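Local coordinates for protein probable ribosomal RNA small subunit methyltransferase (Thermus thermophilus, PDB 3DMF) that binds S-adenosylmethionine and probably uses it as the methyl donor to modify small-subunit ribosomal RNA, at residues Asp213-Leu218 / Ala363-Leu368; Arg235-Leu240 / Ile301-Pro306; Ala321-Ala326 / Glu352-Phe357. One frame throughout, in Å; residues are numbered along the deposited sequence.

Interaction 1: Asp213-Leu218 / Ala363-Leu368. With SAM (S-adenosylmethionine), chain H.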
loop_
_atom_site.group_PDB
_atom_site.type_symbol
_atom_site.label_atom_id
_atom_site.label_comp_id
_atom_site.label_asym_id
_atom_site.label_seq_id
_atom_site.Cartn_x
_atom_site.Cartn_y
_atom_site.Cartn_z
ATOM N N ASP A 213 -12.795 -10.143 2.933
ATOM C CA ASP A 213 -12.284 -11.063 1.934
ATOM C C ASP A 213 -12.519 -12.517 2.345
ATOM O O ASP A 213 -12.226 -12.892 3.480
ATOM C CB ASP A 213 -10.791 -10.848 1.668
ATOM C CG ASP A 213 -10.328 -11.662 0.470
ATOM O OD1 ASP A 213 -10.699 -11.334 -0.673
ATOM O OD2 ASP A 213 -9.635 -12.667 0.691
ATOM N N PRO A 214 -13.086 -13.334 1.443
ATOM C CA PRO A 214 -13.291 -14.736 1.825
ATOM C C PRO A 214 -12.036 -15.459 2.318
ATOM O O PRO A 214 -12.146 -16.325 3.198
ATOM C CB PRO A 214 -13.810 -15.381 0.530
ATOM C CG PRO A 214 -14.448 -14.251 -0.200
ATOM C CD PRO A 214 -13.638 -13.033 0.110
ATOM N N ALA A 215 -10.862 -15.122 1.778
ATOM C CA ALA A 215 -9.620 -15.761 2.240
ATOM C C ALA A 215 -9.329 -15.408 3.701
ATOM O O ALA A 215 -8.929 -16.258 4.489
ATOM C CB ALA A 215 -8.441 -15.358 1.353
ATOM N N SER A 216 -9.535 -14.148 4.059
ATOM C CA SER A 216 -9.340 -13.707 5.424
ATOM C C SER A 216 -10.279 -14.407 6.407
ATOM O O SER A 216 -9.862 -14.849 7.498
ATOM C CB SER A 216 -9.500 -12.191 5.497
ATOM O OG SER A 216 -8.633 -11.576 4.545
ATOM N N LEU A 217 -11.547 -14.543 6.007
ATOM C CA LEU A 217 -12.529 -15.301 6.809
ATOM C C LEU A 217 -12.050 -16.739 6.994
ATOM O O LEU A 217 -12.094 -17.280 8.106
ATOM C CB LEU A 217 -13.909 -15.309 6.139
ATOM C CG LEU A 217 -14.660 -13.971 6.111
ATOM C CD1 LEU A 217 -15.821 -13.978 5.111
ATOM C CD2 LEU A 217 -15.151 -13.583 7.514
ATOM N N LEU A 218 -11.612 -17.366 5.898
ATOM C CA LEU A 218 -11.108 -18.748 5.962
ATOM C C LEU A 218 -9.943 -18.909 6.942
ATOM O O LEU A 218 -9.863 -19.892 7.679
ATOM C CB LEU A 218 -10.713 -19.245 4.570
ATOM C CG LEU A 218 -10.544 -20.745 4.349
ATOM C CD1 LEU A 218 -11.875 -21.516 4.512
ATOM C CD2 LEU A 218 -9.921 -20.977 2.965
ATOM N N ALA A 363 -9.780 -25.014 -0.365
ATOM C CA ALA A 363 -10.863 -24.967 -1.342
ATOM C C ALA A 363 -10.671 -23.738 -2.226
ATOM O O ALA A 363 -9.798 -23.751 -3.104
ATOM C CB ALA A 363 -12.244 -25.008 -0.661
ATOM N N GLU A 364 -11.443 -22.682 -1.998
ATOM C CA GLU A 364 -11.276 -21.471 -2.788
ATOM C C GLU A 364 -9.903 -20.865 -2.503
ATOM O O GLU A 364 -9.270 -20.302 -3.399
ATOM C CB GLU A 364 -12.409 -20.472 -2.529
ATOM C CG GLU A 364 -13.824 -21.026 -2.798
ATOM C CD GLU A 364 -13.931 -21.841 -4.087
ATOM O OE1 GLU A 364 -13.444 -21.378 -5.141
ATOM O OE2 GLU A 364 -14.516 -22.945 -4.049
ATOM N N TYR A 365 -9.453 -21.011 -1.256
ATOM C CA TYR A 365 -8.094 -20.596 -0.835
ATOM C C TYR A 365 -7.496 -21.707 0.015
ATOM O O TYR A 365 -8.217 -22.617 0.448
ATOM C CB TYR A 365 -8.113 -19.266 -0.050
ATOM C CG TYR A 365 -8.960 -18.226 -0.732
ATOM C CD1 TYR A 365 -8.412 -17.353 -1.679
ATOM C CD2 TYR A 365 -10.333 -18.172 -0.486
ATOM C CE1 TYR A 365 -9.233 -16.424 -2.342
ATOM C CE2 TYR A 365 -11.141 -17.267 -1.130
ATOM C CZ TYR A 365 -10.592 -16.403 -2.056
ATOM O OH TYR A 365 -11.436 -15.509 -2.675
ATOM N N LYS A 366 -6.181 -21.677 0.211
ATOM C CA LYS A 366 -5.541 -22.596 1.161
ATOM C C LYS A 366 -5.019 -21.845 2.376
ATOM O O LYS A 366 -4.463 -20.756 2.253
ATOM C CB LYS A 366 -4.414 -23.428 0.524
ATOM C CG LYS A 366 -3.266 -22.641 -0.067
ATOM C CD LYS A 366 -2.312 -23.584 -0.803
ATOM C CE LYS A 366 -1.218 -22.768 -1.480
ATOM N NZ LYS A 366 -0.457 -23.631 -2.428
ATOM N N VAL A 367 -5.238 -22.431 3.546
ATOM C CA VAL A 367 -4.654 -21.924 4.793
ATOM C C VAL A 367 -3.534 -22.864 5.190
ATOM O O VAL A 367 -3.757 -24.061 5.404
ATOM C CB VAL A 367 -5.680 -21.813 5.935
ATOM C CG1 VAL A 367 -5.011 -21.243 7.198
ATOM C CG2 VAL A 367 -6.836 -20.917 5.523
ATOM N N LEU A 368 -2.333 -22.296 5.253
ATOM C CA LEU A 368 -1.140 -23.021 5.625
ATOM C C LEU A 368 -0.756 -22.636 7.041
ATOM O O LEU A 368 -1.014 -21.517 7.492
ATOM C CB LEU A 368 0.002 -22.715 4.650
ATOM C CG LEU A 368 -0.241 -23.143 3.190
ATOM C CD1 LEU A 368 0.913 -22.682 2.301
ATOM C CD2 LEU A 368 -0.503 -24.653 3.031
HETATM N N SAM H . -5.053 -8.345 6.424
HETATM C CA SAM H . -6.028 -7.623 5.546
HETATM C C SAM H . -7.191 -8.548 5.203
HETATM O O SAM H . -7.049 -9.748 5.410
HETATM O OXT SAM H . -8.211 -8.084 4.716
HETATM C CB SAM H . -5.405 -7.139 4.234
HETATM C CG SAM H . -4.799 -8.252 3.365
HETATM S SD SAM H . -4.204 -7.673 1.747
HETATM C CE SAM H . -4.235 -9.212 0.788
HETATM C "C5'" SAM H . -2.413 -7.512 1.987
HETATM C "C4'" SAM H . -2.018 -6.230 2.727
HETATM O "O4'" SAM H . -0.588 -6.183 2.697
HETATM C "C3'" SAM H . -2.565 -4.923 2.120
HETATM O "O3'" SAM H . -3.264 -4.206 3.098
HETATM C "C2'" SAM H . -1.277 -4.223 1.674
HETATM O "O2'" SAM H . -1.335 -2.795 1.601
HETATM C "C1'" SAM H . -0.277 -4.804 2.659
HETATM N N9 SAM H . 1.120 -4.622 2.237
HETATM C C8 SAM H . 1.647 -4.565 0.966
HETATM N N7 SAM H . 2.997 -4.386 1.067
HETATM C C5 SAM H . 3.315 -4.315 2.385
HETATM C C6 SAM H . 4.513 -4.113 3.067
HETATM N N6 SAM H . 5.687 -3.898 2.464
HETATM N N1 SAM H . 4.467 -4.114 4.442
HETATM C C2 SAM H . 3.305 -4.261 5.153
HETATM N N3 SAM H . 2.091 -4.428 4.499
HETATM C C4 SAM H . 2.141 -4.466 3.126
HETATM O O HOH W 1 -11.085 -12.991 -2.652
#

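Interaction 2: Arg235-Leu240 / Ile301-Pro306. With SAM (S-adenosylmethionine), chain H.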
loop_
_atom_site.group_PDB
_atom_site.type_symbol
_atom_site.label_atom_id
_atom_site.label_comp_id
_atom_site.label_asym_id
_atom_site.label_seq_id
_atom_site.Cartn_x
_atom_site.Cartn_y
_atom_site.Cartn_z
ATOM N N ARG A 235 -2.435 -13.604 24.165
ATOM C CA ARG A 235 -1.298 -13.931 23.313
ATOM C C ARG A 235 -0.915 -12.709 22.481
ATOM O O ARG A 235 -1.770 -11.905 22.107
ATOM C CB ARG A 235 -1.618 -15.114 22.377
ATOM C CG ARG A 235 -2.222 -16.365 23.052
ATOM C CD ARG A 235 -1.239 -17.050 23.964
ATOM N NE ARG A 235 -1.391 -18.505 23.954
ATOM C CZ ARG A 235 -0.612 -19.337 23.262
ATOM N NH1 ARG A 235 0.379 -18.864 22.511
ATOM N NH2 ARG A 235 -0.823 -20.649 23.318
ATOM N N GLN A 236 0.379 -12.568 22.215
ATOM C CA GLN A 236 0.872 -11.495 21.354
ATOM C C GLN A 236 0.843 -11.922 19.907
ATOM O O GLN A 236 1.469 -12.919 19.527
ATOM C CB GLN A 236 2.285 -11.105 21.748
ATOM C CG GLN A 236 2.332 -10.399 23.100
ATOM C CD GLN A 236 3.735 -10.247 23.623
ATOM O OE1 GLN A 236 4.633 -10.998 23.248
ATOM N NE2 GLN A 236 3.933 -9.280 24.510
ATOM N N VAL A 237 0.112 -11.142 19.109
ATOM C CA VAL A 237 -0.140 -11.462 17.706
ATOM C C VAL A 237 0.439 -10.379 16.806
ATOM O O VAL A 237 0.278 -9.209 17.093
ATOM C CB VAL A 237 -1.666 -11.577 17.429
ATOM C CG1 VAL A 237 -1.977 -11.761 15.920
ATOM C CG2 VAL A 237 -2.274 -12.711 18.253
ATOM N N LEU A 238 1.100 -10.788 15.725
ATOM C CA LEU A 238 1.499 -9.872 14.654
ATOM C C LEU A 238 0.679 -10.187 13.408
ATOM O O LEU A 238 0.610 -11.350 12.990
ATOM C CB LEU A 238 2.976 -10.019 14.318
ATOM C CG LEU A 238 3.560 -9.052 13.260
ATOM C CD1 LEU A 238 3.406 -7.562 13.694
ATOM C CD2 LEU A 238 5.034 -9.416 13.030
ATOM N N ASP A 239 0.042 -9.155 12.854
ATOM C CA ASP A 239 -0.772 -9.272 11.628
ATOM C C ASP A 239 0.026 -8.581 10.533
ATOM O O ASP A 239 0.157 -7.348 10.537
ATOM C CB ASP A 239 -2.147 -8.599 11.844
ATOM C CG ASP A 239 -3.056 -8.653 10.636
ATOM O OD1 ASP A 239 -2.632 -9.150 9.579
ATOM O OD2 ASP A 239 -4.219 -8.178 10.756
ATOM N N LEU A 240 0.615 -9.380 9.651
ATOM C CA LEU A 240 1.463 -8.838 8.575
ATOM C C LEU A 240 0.602 -8.393 7.402
ATOM O O LEU A 240 -0.038 -9.213 6.733
ATOM C CB LEU A 240 2.476 -9.904 8.102
ATOM C CG LEU A 240 3.578 -10.288 9.090
ATOM C CD1 LEU A 240 4.234 -11.589 8.648
ATOM C CD2 LEU A 240 4.628 -9.179 9.208
ATOM N N ILE A 301 1.753 -15.650 18.018
ATOM C CA ILE A 301 0.989 -16.017 16.828
ATOM C C ILE A 301 1.274 -14.961 15.777
ATOM O O ILE A 301 1.271 -13.778 16.087
ATOM C CB ILE A 301 -0.534 -16.047 17.114
ATOM C CG1 ILE A 301 -0.838 -17.030 18.264
ATOM C CG2 ILE A 301 -1.323 -16.454 15.875
ATOM C CD1 ILE A 301 -2.259 -16.943 18.816
ATOM N N ILE A 302 1.526 -15.392 14.542
ATOM C CA ILE A 302 1.612 -14.446 13.418
ATOM C C ILE A 302 0.623 -14.876 12.345
ATOM O O ILE A 302 0.524 -16.060 12.058
ATOM C CB ILE A 302 3.076 -14.301 12.906
ATOM C CG1 ILE A 302 3.949 -13.749 14.047
ATOM C CG2 ILE A 302 3.143 -13.387 11.664
ATOM C CD1 ILE A 302 5.434 -13.576 13.708
ATOM N N VAL A 303 -0.146 -13.920 11.811
ATOM C CA VAL A 303 -1.163 -14.204 10.789
ATOM C C VAL A 303 -0.943 -13.316 9.593
ATOM O O VAL A 303 -0.468 -12.190 9.747
ATOM C CB VAL A 303 -2.631 -14.007 11.307
ATOM C CG1 VAL A 303 -2.941 -14.974 12.428
ATOM C CG2 VAL A 303 -2.896 -12.561 11.711
ATOM N N THR A 304 -1.291 -13.815 8.412
ATOM C CA THR A 304 -1.208 -12.989 7.215
ATOM C C THR A 304 -2.068 -13.489 6.071
ATOM O O THR A 304 -2.118 -14.691 5.797
ATOM C CB THR A 304 0.271 -12.808 6.739
ATOM O OG1 THR A 304 0.313 -11.858 5.662
ATOM C CG2 THR A 304 0.927 -14.142 6.266
ATOM N N ASN A 305 -2.760 -12.538 5.446
ATOM C CA ASN A 305 -3.252 -12.684 4.076
ATOM C C ASN A 305 -2.318 -11.804 3.220
ATOM O O ASN A 305 -2.527 -10.590 3.137
ATOM C CB ASN A 305 -4.716 -12.236 3.968
ATOM C CG ASN A 305 -5.266 -12.421 2.586
ATOM O OD1 ASN A 305 -4.522 -12.756 1.662
ATOM N ND2 ASN A 305 -6.576 -12.218 2.419
ATOM N N PRO A 306 -1.251 -12.385 2.637
ATOM C CA PRO A 306 -0.239 -11.557 1.965
ATOM C C PRO A 306 -0.729 -10.978 0.654
ATOM O O PRO A 306 -1.672 -11.513 0.054
ATOM C CB PRO A 306 0.936 -12.538 1.712
ATOM C CG PRO A 306 0.622 -13.748 2.443
ATOM C CD PRO A 306 -0.882 -13.810 2.616
HETATM N N SAM H . -5.053 -8.345 6.424
HETATM C CA SAM H . -6.028 -7.623 5.546
HETATM C C SAM H . -7.191 -8.548 5.203
HETATM O O SAM H . -7.049 -9.748 5.410
HETATM O OXT SAM H . -8.211 -8.084 4.716
HETATM C CB SAM H . -5.405 -7.139 4.234
HETATM C CG SAM H . -4.799 -8.252 3.365
HETATM S SD SAM H . -4.204 -7.673 1.747
HETATM C CE SAM H . -4.235 -9.212 0.788
HETATM C "C5'" SAM H . -2.413 -7.512 1.987
HETATM C "C4'" SAM H . -2.018 -6.230 2.727
HETATM O "O4'" SAM H . -0.588 -6.183 2.697
HETATM C "C3'" SAM H . -2.565 -4.923 2.120
HETATM O "O3'" SAM H . -3.264 -4.206 3.098
HETATM C "C2'" SAM H . -1.277 -4.223 1.674
HETATM O "O2'" SAM H . -1.335 -2.795 1.601
HETATM C "C1'" SAM H . -0.277 -4.804 2.659
HETATM N N9 SAM H . 1.120 -4.622 2.237
HETATM C C8 SAM H . 1.647 -4.565 0.966
HETATM N N7 SAM H . 2.997 -4.386 1.067
HETATM C C5 SAM H . 3.315 -4.315 2.385
HETATM C C6 SAM H . 4.513 -4.113 3.067
HETATM N N6 SAM H . 5.687 -3.898 2.464
HETATM N N1 SAM H . 4.467 -4.114 4.442
HETATM C C2 SAM H . 3.305 -4.261 5.153
HETATM N N3 SAM H . 2.091 -4.428 4.499
HETATM C C4 SAM H . 2.141 -4.466 3.126
HETATM O O HOH W 2 -2.770 -9.913 6.841
#

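Interaction 3: Ala321-Ala326 / Glu352-Phe357. With SAM (S-adenosylmethionine), chain H; SO4 (sulfate ion), chain C.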
loop_
_atom_site.group_PDB
_atom_site.type_symbol
_atom_site.label_atom_id
_atom_site.label_comp_id
_atom_site.label_asym_id
_atom_site.label_seq_id
_atom_site.Cartn_x
_atom_site.Cartn_y
_atom_site.Cartn_z
ATOM N N ALA A 321 8.984 -11.939 1.924
ATOM C CA ALA A 321 9.515 -11.318 3.144
ATOM C C ALA A 321 8.600 -11.563 4.340
ATOM O O ALA A 321 9.090 -11.763 5.458
ATOM C CB ALA A 321 9.735 -9.815 2.950
ATOM N N PHE A 322 7.279 -11.558 4.112
ATOM C CA PHE A 322 6.341 -11.869 5.201
ATOM C C PHE A 322 6.671 -13.218 5.860
ATOM O O PHE A 322 6.692 -13.345 7.094
ATOM C CB PHE A 322 4.891 -11.919 4.699
ATOM C CG PHE A 322 4.225 -10.567 4.579
ATOM C CD1 PHE A 322 4.942 -9.358 4.635
ATOM C CD2 PHE A 322 2.848 -10.504 4.405
ATOM C CE1 PHE A 322 4.272 -8.141 4.510
ATOM C CE2 PHE A 322 2.182 -9.306 4.302
ATOM C CZ PHE A 322 2.900 -8.108 4.348
ATOM N N VAL A 323 6.891 -14.230 5.022
ATOM C CA VAL A 323 7.219 -15.574 5.526
ATOM C C VAL A 323 8.521 -15.584 6.317
ATOM O O VAL A 323 8.576 -16.151 7.408
ATOM C CB VAL A 323 7.261 -16.608 4.380
ATOM C CG1 VAL A 323 7.714 -17.986 4.904
ATOM C CG2 VAL A 323 5.875 -16.695 3.732
ATOM N N ASN A 324 9.555 -14.953 5.758
ATOM C CA ASN A 324 10.879 -14.872 6.393
ATOM C C ASN A 324 10.793 -14.166 7.747
ATOM O O ASN A 324 11.347 -14.630 8.746
ATOM C CB ASN A 324 11.849 -14.119 5.473
ATOM C CG ASN A 324 13.314 -14.511 5.685
ATOM O OD1 ASN A 324 13.639 -15.419 6.458
ATOM N ND2 ASN A 324 14.205 -13.826 4.973
ATOM N N VAL A 325 10.078 -13.044 7.772
ATOM C CA VAL A 325 9.889 -12.253 8.977
ATOM C C VAL A 325 9.074 -13.024 10.015
ATOM O O VAL A 325 9.391 -13.013 11.199
ATOM C CB VAL A 325 9.233 -10.893 8.622
ATOM C CG1 VAL A 325 8.638 -10.229 9.855
ATOM C CG2 VAL A 325 10.265 -9.994 7.942
ATOM N N ALA A 326 8.042 -13.737 9.553
ATOM C CA ALA A 326 7.229 -14.549 10.449
ATOM C C ALA A 326 8.072 -15.555 11.207
ATOM O O ALA A 326 7.947 -15.683 12.425
ATOM C CB ALA A 326 6.145 -15.278 9.687
ATOM N N GLU A 352 11.314 -24.428 4.103
ATOM C CA GLU A 352 12.655 -23.861 4.271
ATOM C C GLU A 352 12.799 -23.100 5.591
ATOM O O GLU A 352 13.775 -23.294 6.327
ATOM C CB GLU A 352 12.992 -22.962 3.082
ATOM C CG GLU A 352 14.279 -22.161 3.229
ATOM C CD GLU A 352 14.429 -21.107 2.161
ATOM O OE1 GLU A 352 13.494 -20.938 1.339
ATOM O OE2 GLU A 352 15.486 -20.434 2.152
ATOM N N LYS A 353 11.822 -22.252 5.898
ATOM C CA LYS A 353 11.934 -21.337 7.029
ATOM C C LYS A 353 11.512 -21.926 8.366
ATOM O O LYS A 353 11.965 -21.439 9.413
ATOM C CB LYS A 353 11.161 -20.039 6.770
ATOM C CG LYS A 353 11.629 -19.254 5.544
ATOM C CD LYS A 353 13.095 -18.867 5.642
ATOM C CE LYS A 353 13.560 -18.136 4.385
ATOM N NZ LYS A 353 14.993 -17.736 4.472
ATOM N N PHE A 354 10.636 -22.935 8.330
ATOM C CA PHE A 354 10.089 -23.555 9.548
ATOM C C PHE A 354 10.497 -25.011 9.735
ATOM O O PHE A 354 10.561 -25.493 10.869
ATOM C CB PHE A 354 8.560 -23.454 9.577
ATOM C CG PHE A 354 8.053 -22.067 9.801
ATOM C CD1 PHE A 354 7.871 -21.573 11.093
ATOM C CD2 PHE A 354 7.757 -21.248 8.722
ATOM C CE1 PHE A 354 7.400 -20.263 11.301
ATOM C CE2 PHE A 354 7.297 -19.956 8.919
ATOM C CZ PHE A 354 7.108 -19.466 10.213
ATOM N N GLY A 355 10.746 -25.708 8.628
ATOM C CA GLY A 355 11.140 -27.113 8.667
ATOM C C GLY A 355 10.018 -28.070 8.312
ATOM O O GLY A 355 10.269 -29.210 7.909
ATOM N N ALA A 356 8.778 -27.612 8.481
ATOM C CA ALA A 356 7.578 -28.421 8.232
ATOM C C ALA A 356 6.390 -27.476 8.150
ATOM O O ALA A 356 6.482 -26.337 8.596
ATOM C CB ALA A 356 7.363 -29.423 9.351
ATOM N N PHE A 357 5.277 -27.953 7.600
ATOM C CA PHE A 357 4.062 -27.147 7.530
ATOM C C PHE A 357 2.859 -28.065 7.421
ATOM O O PHE A 357 2.988 -29.262 7.114
ATOM C CB PHE A 357 4.092 -26.175 6.325
ATOM C CG PHE A 357 3.898 -26.868 5.003
ATOM C CD1 PHE A 357 2.620 -27.034 4.468
ATOM C CD2 PHE A 357 4.989 -27.413 4.328
ATOM C CE1 PHE A 357 2.436 -27.713 3.269
ATOM C CE2 PHE A 357 4.819 -28.112 3.130
ATOM C CZ PHE A 357 3.538 -28.269 2.599
HETATM N N SAM H . -5.053 -8.345 6.424
HETATM C CA SAM H . -6.028 -7.623 5.546
HETATM C C SAM H . -7.191 -8.548 5.203
HETATM O O SAM H . -7.049 -9.748 5.410
HETATM O OXT SAM H . -8.211 -8.084 4.716
HETATM C CB SAM H . -5.405 -7.139 4.234
HETATM C CG SAM H . -4.799 -8.252 3.365
HETATM S SD SAM H . -4.204 -7.673 1.747
HETATM C CE SAM H . -4.235 -9.212 0.788
HETATM C "C5'" SAM H . -2.413 -7.512 1.987
HETATM C "C4'" SAM H . -2.018 -6.230 2.727
HETATM O "O4'" SAM H . -0.588 -6.183 2.697
HETATM C "C3'" SAM H . -2.565 -4.923 2.120
HETATM O "O3'" SAM H . -3.264 -4.206 3.098
HETATM C "C2'" SAM H . -1.277 -4.223 1.674
HETATM O "O2'" SAM H . -1.335 -2.795 1.601
HETATM C "C1'" SAM H . -0.277 -4.804 2.659
HETATM N N9 SAM H . 1.120 -4.622 2.237
HETATM C C8 SAM H . 1.647 -4.565 0.966
HETATM N N7 SAM H . 2.997 -4.386 1.067
HETATM C C5 SAM H . 3.315 -4.315 2.385
HETATM C C6 SAM H . 4.513 -4.113 3.067
HETATM N N6 SAM H . 5.687 -3.898 2.464
HETATM N N1 SAM H . 4.467 -4.114 4.442
HETATM C C2 SAM H . 3.305 -4.261 5.153
HETATM N N3 SAM H . 2.091 -4.428 4.499
HETATM C C4 SAM H . 2.141 -4.466 3.126
HETATM S S SO4 C . 17.264 -14.392 6.905
HETATM O O1 SO4 C . 17.440 -12.943 6.816
HETATM O O2 SO4 C . 16.344 -14.717 7.997
HETATM O O3 SO4 C . 16.692 -14.897 5.672
HETATM O O4 SO4 C . 18.568 -15.022 7.102
HETATM O O HOH W 3 15.575 -17.765 7.364
#

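Interaction 1: Asp213-Leu218 / Ala363-Leu368
The methyl of A215 sits almost squarely over the ring of Y365, a CH-pi contact in which CB of A215 lies 3.6 Å from the ring centroid and 14° off the ring normal. Y365 has its CG anti to its carbonyl carbon (chi1 -47°), and with chi2 at -90° a face of the ring lies against A215 in the first turn of helix 214-227. L218 approaches differently, putting CD2 at the ring edge, 3.9 Å from CB of Y365. At the far end of the ring P214 comes in obliquely, its CB 3.7 Å from CE2 of Y365. Further along, CG of L218 meets CG2 of V367 at 3.9 Å, which carries the apolar seam onto strand 366-371. A water lies 2.5 Å from OH of Y365 and donates to OD1 of D213 at 2.6 Å. Were Y365 replaced by an alanine, the A215 methyl would probably lose the ring under it and the water its hydroxyl partner. The other carboxylate oxygen of D213 caps the helix, OD2 accepting from N of A215 at 3.0 Å from above the carboxylate plane. S216, pointing away from the tyrosine, gives its OG to O of SAM. The chemistry is thus split: carbon meets the ring, while D213, a guanosine-binding residue, is held through both its oxygens.

Interaction 2: Arg235-Leu240 / Ile301-Pro306
V237 and I301 cross at an angle where two parallel strands run together, CG2 of V237 lying 3.9 Å from CB of I301. The tight part is the ladder from L238 to V303 and L240: N of V303 donates to O of L238 at 2.9 Å, and N of L240 to O of V303 at 3.0 Å, both nearly along the C=O axis. On the sheet face that carries L238 and L240, the L240 side chain crosses that of I302, CD1 of L240 lying 3.7 Å from CG2 of I302. T304, with OG1 anti to its backbone N (chi1 -173°), gives its hydroxyl proton to O of L240 at 2.9 Å, 25° out of the carbonyl plane. Strands 236-240 and 299-304 are the first and fourth in chain order and neighbours in a sheet of order 3-2-1-4-5-7-6, the Rossmann-like class I methyltransferase fold; the second runs straight into the NPPF motif begun by N305 and P306. At the opposite end the contact thins out: R235 is exposed, and its CB only brushes CD1 of I301 at 4.1 Å. Past L240 a water accepts from N of N305 at 3.0 Å, with OD1 of D239 and O of L240 close by; OD2 of D239 is taken by T248. Just beyond, O of N305 lies 3.2 Å from CE of SAM, the methyl for transfer.

Interaction 3: Ala321-Ala326 / Glu352-Phe357
K353 folds back toward N324 and V323 with CG anti to the carbonyl carbon (chi1 -60°) and one bend at chi2 (-59°), before its chain straightens and carries NZ to the N324 amide. N324 has CG anti to its backbone N (chi1 -153°), which swings the amide round from a CB that points away. The two ends meet in a weak hydrogen bond, NZ of K353 to OD1 of N324 at 3.3 Å; it is tentative, since N324 was modelled in two conformers. In this conformer ND2 of N324 donates to O3 of a sulfate at 2.8 Å, the ion probably coming from the crystallisation liquor. E352 forms a salt bridge with K353, OE2 to NZ 3.6 Å, which probably offsets part of its charge. Away from these polar groups the contact turns apolar and rather loose: the V323 and K353 side chains cross, CG1 of V323 lying 4.2 Å from CG of K353, and CZ of F354 is 4.3 Å from CB of A326. The helix ends with F354; G355 follows with positive phi. Helix 317-329 connects parallel strands 299-304 and 334-340, a beta-alpha-beta crossover, and helix 346-354 packs beside it in the Rossmann-like methyltransferase fold.

All three contacts belong to one Rossmann-like domain. Interactions 1 and 2 reach SAM directly; interaction 3 is tied to it through F322 of the same helix. Interactions 1 and 2, with centres about 15 Å apart, join where OG of S216 and ND2 of N305 lie 3.0 Å apart in a probable hydrogen bond, linking the residue that binds the cofactor carboxylate to the one beside its methyl. Interaction 3 lies about 13 Å from interaction 2, centre to centre. F322 joins the two: its CD2 is 3.1 Å from OG1 of T304, and its CZ approaches N3 of SAM at 3.8 Å, the adenine nitrogen sitting at the ring edge. Interactions 1 and 3 meet more lightly, CD2 of L368 lying 4.2 Å from CD1 of F357.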